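Response regulator FixJ (Bradyrhizobium japonicum, PDB 5XT2) switches on transcription of the nitrogen-fixation regulator genes nifA and fixK when activated by its partner FixL. Local coordinates at residues A[61-66]-A[90-95]. Sequence-based numbering, arbitrary orientation.
Sequences CVVSDV and LIMTGH. With MG (magnesium ion), chain F; FMT (formic acid), chain J.
V63 pairs with L90, S64 with I91 and D65 with M92 where strands 61-65 and 89-94 lie side by side as neighbouring parallel strands of the CheY-like receiver domain, joined through helix 73-82 in a beta-alpha-beta crossover. Four backbone hydrogen bonds tie them, from L90 N to V62 O through to V66 N, which reaches M92 O at 2.7 Å. The side chains that meet in the packed part are apolar. On one face the beta-branched V63, a shape at ease in a strand, holds CG1 anti to its backbone N (chi1 -179°) and against M92 SD at 3.8 Å; the unbranched, flexible methionine bends at chi3 (-50°), bringing CE over the backbone of S64 and D65. Replacing M92 with alanine is likely to leave V63 CG1 without its sulfur neighbour and to open a gap on the side of D21. On the face of S64 and I91, the loop residue V66, just past its strand, brings CB to 3.4 Å from I91 CG2, the two side chains at about a right angle, under helix 98-106. At the C-terminal ends of the strands the packing gives way to water and a magnesium ion. G94, partly exposed, offers its N to a formic acid molecule, probably from the crystallisation liquor, in a weak hydrogen bond. D65 suits this strand end because its carboxylate can divide its work: OD2 binds magnesium at 2.2 Å beside D22, while OD1 accepts from R67 N and from a water that also donates to M92 O at 3.1 Å.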
loop_
_atom_site.group_PDB
_atom_site.type_symbol
_atom_site.label_atom_id
_atom_site.label_comp_id
_atom_site.label_asym_id
_atom_site.label_seq_id
_atom_site.Cartn_x
_atom_site.Cartn_y
_atom_site.Cartn_z
ATOM N N CYS A 61 8.364 7.271 3.767
ATOM C CA CYS A 61 9.326 6.178 3.872
ATOM C C CYS A 61 9.633 5.946 5.344
ATOM O O CYS A 61 9.862 6.904 6.070
ATOM C CB CYS A 61 10.593 6.545 3.103
ATOM S SG CYS A 61 11.931 5.370 3.236
ATOM N N VAL A 62 9.600 4.702 5.785
ATOM C CA VAL A 62 9.888 4.339 7.169
ATOM C C VAL A 62 11.359 3.984 7.291
ATOM O O VAL A 62 11.875 3.255 6.435
ATOM C CB VAL A 62 9.020 3.163 7.632
ATOM C CG1 VAL A 62 9.497 2.712 8.979
ATOM C CG2 VAL A 62 7.580 3.572 7.723
ATOM N N VAL A 63 12.032 4.486 8.353
ATOM C CA VAL A 63 13.441 4.200 8.652
ATOM C C VAL A 63 13.505 3.672 10.089
ATOM O O VAL A 63 13.345 4.451 11.040
ATOM C CB VAL A 63 14.325 5.447 8.483
ATOM C CG1 VAL A 63 15.741 5.122 8.761
ATOM C CG2 VAL A 63 14.283 5.947 7.090
ATOM N N SER A 64 13.692 2.359 10.275
ATOM C CA SER A 64 13.467 1.786 11.601
ATOM C C SER A 64 14.702 1.088 12.152
ATOM O O SER A 64 15.461 0.459 11.417
ATOM C CB SER A 64 12.310 0.774 11.611
ATOM O OG SER A 64 11.948 0.343 12.919
ATOM N N ASP A 65 14.868 1.161 13.471
ATOM C CA ASP A 65 15.898 0.384 14.152
ATOM C C ASP A 65 15.567 -1.099 14.026
ATOM O O ASP A 65 14.463 -1.517 14.359
ATOM C CB ASP A 65 15.964 0.873 15.609
ATOM C CG ASP A 65 16.622 -0.091 16.591
ATOM O OD1 ASP A 65 17.337 -1.062 16.203
ATOM O OD2 ASP A 65 16.464 0.186 17.815
ATOM N N VAL A 66 16.506 -1.908 13.526
ATOM C CA VAL A 66 16.166 -3.332 13.336
ATOM C C VAL A 66 15.852 -4.018 14.659
ATOM O O VAL A 66 15.288 -5.120 14.673
ATOM C CB VAL A 66 17.288 -4.116 12.595
ATOM C CG1 VAL A 66 18.502 -4.210 13.451
ATOM C CG2 VAL A 66 16.815 -5.547 12.215
ATOM N N LEU A 90 13.106 1.009 5.198
ATOM C CA LEU A 90 14.535 0.828 5.316
ATOM C C LEU A 90 14.860 0.391 6.733
ATOM O O LEU A 90 14.297 0.915 7.692
ATOM C CB LEU A 90 15.268 2.124 4.997
ATOM C CG LEU A 90 14.962 2.544 3.573
ATOM C CD1 LEU A 90 15.691 3.811 3.155
ATOM C CD2 LEU A 90 15.391 1.416 2.690
ATOM N N ILE A 91 15.802 -0.535 6.869
ATOM C CA ILE A 91 16.161 -1.115 8.151
ATOM C C ILE A 91 17.568 -0.657 8.516
ATOM O O ILE A 91 18.510 -0.785 7.710
ATOM C CB ILE A 91 16.081 -2.645 8.101
ATOM C CG1 ILE A 91 14.648 -3.094 7.825
ATOM C CG2 ILE A 91 16.448 -3.190 9.416
ATOM C CD1 ILE A 91 13.705 -2.726 8.936
ATOM N N MET A 92 17.716 -0.116 9.726
ATOM C CA MET A 92 19.000 0.295 10.261
ATOM C C MET A 92 19.462 -0.794 11.206
ATOM O O MET A 92 18.738 -1.151 12.164
ATOM C CB MET A 92 18.873 1.620 10.989
ATOM C CG MET A 92 18.790 2.798 10.063
ATOM S SD MET A 92 18.703 4.313 11.042
ATOM C CE MET A 92 17.377 3.929 12.224
ATOM N N THR A 93 20.634 -1.349 10.928
ATOM C CA THR A 93 21.153 -2.460 11.706
ATOM C C THR A 93 22.604 -2.211 12.141
ATOM O O THR A 93 23.381 -1.512 11.464
ATOM C CB THR A 93 21.064 -3.723 10.900
ATOM O OG1 THR A 93 21.646 -4.796 11.641
ATOM C CG2 THR A 93 21.841 -3.547 9.653
ATOM N N GLY A 94 22.968 -2.778 13.285
ATOM C CA GLY A 94 24.358 -2.924 13.601
ATOM C C GLY A 94 24.904 -4.220 13.012
ATOM O O GLY A 94 24.143 -5.161 12.810
ATOM N N HIS A 95 26.226 -4.236 12.767
ATOM C CA HIS A 95 26.900 -5.340 12.078
ATOM C C HIS A 95 26.481 -6.711 12.625
ATOM O O HIS A 95 26.093 -7.604 11.850
ATOM C CB HIS A 95 28.419 -5.117 12.164
ATOM C CG HIS A 95 28.908 -4.034 11.249
ATOM N ND1 HIS A 95 28.887 -4.152 9.873
ATOM C CD2 HIS A 95 29.310 -2.769 11.502
ATOM C CE1 HIS A 95 29.331 -3.031 9.326
ATOM N NE2 HIS A 95 29.582 -2.170 10.294
HETATM MG MG MG F . 17.635 0.416 19.618
HETATM C C FMT J . 22.585 -1.837 17.071
HETATM O O1 FMT J . 22.117 -1.042 17.909
HETATM O O2 FMT J . 21.914 -2.704 16.454
HETATM O O HOH W 1 19.682 -0.316 14.965
HETATM O O HOH W 2 18.901 -0.705 18.288
HETATM O O HOH W 3 16.893 -1.193 20.739
HETATM O O HOH W 4 18.575 1.830 18.438
#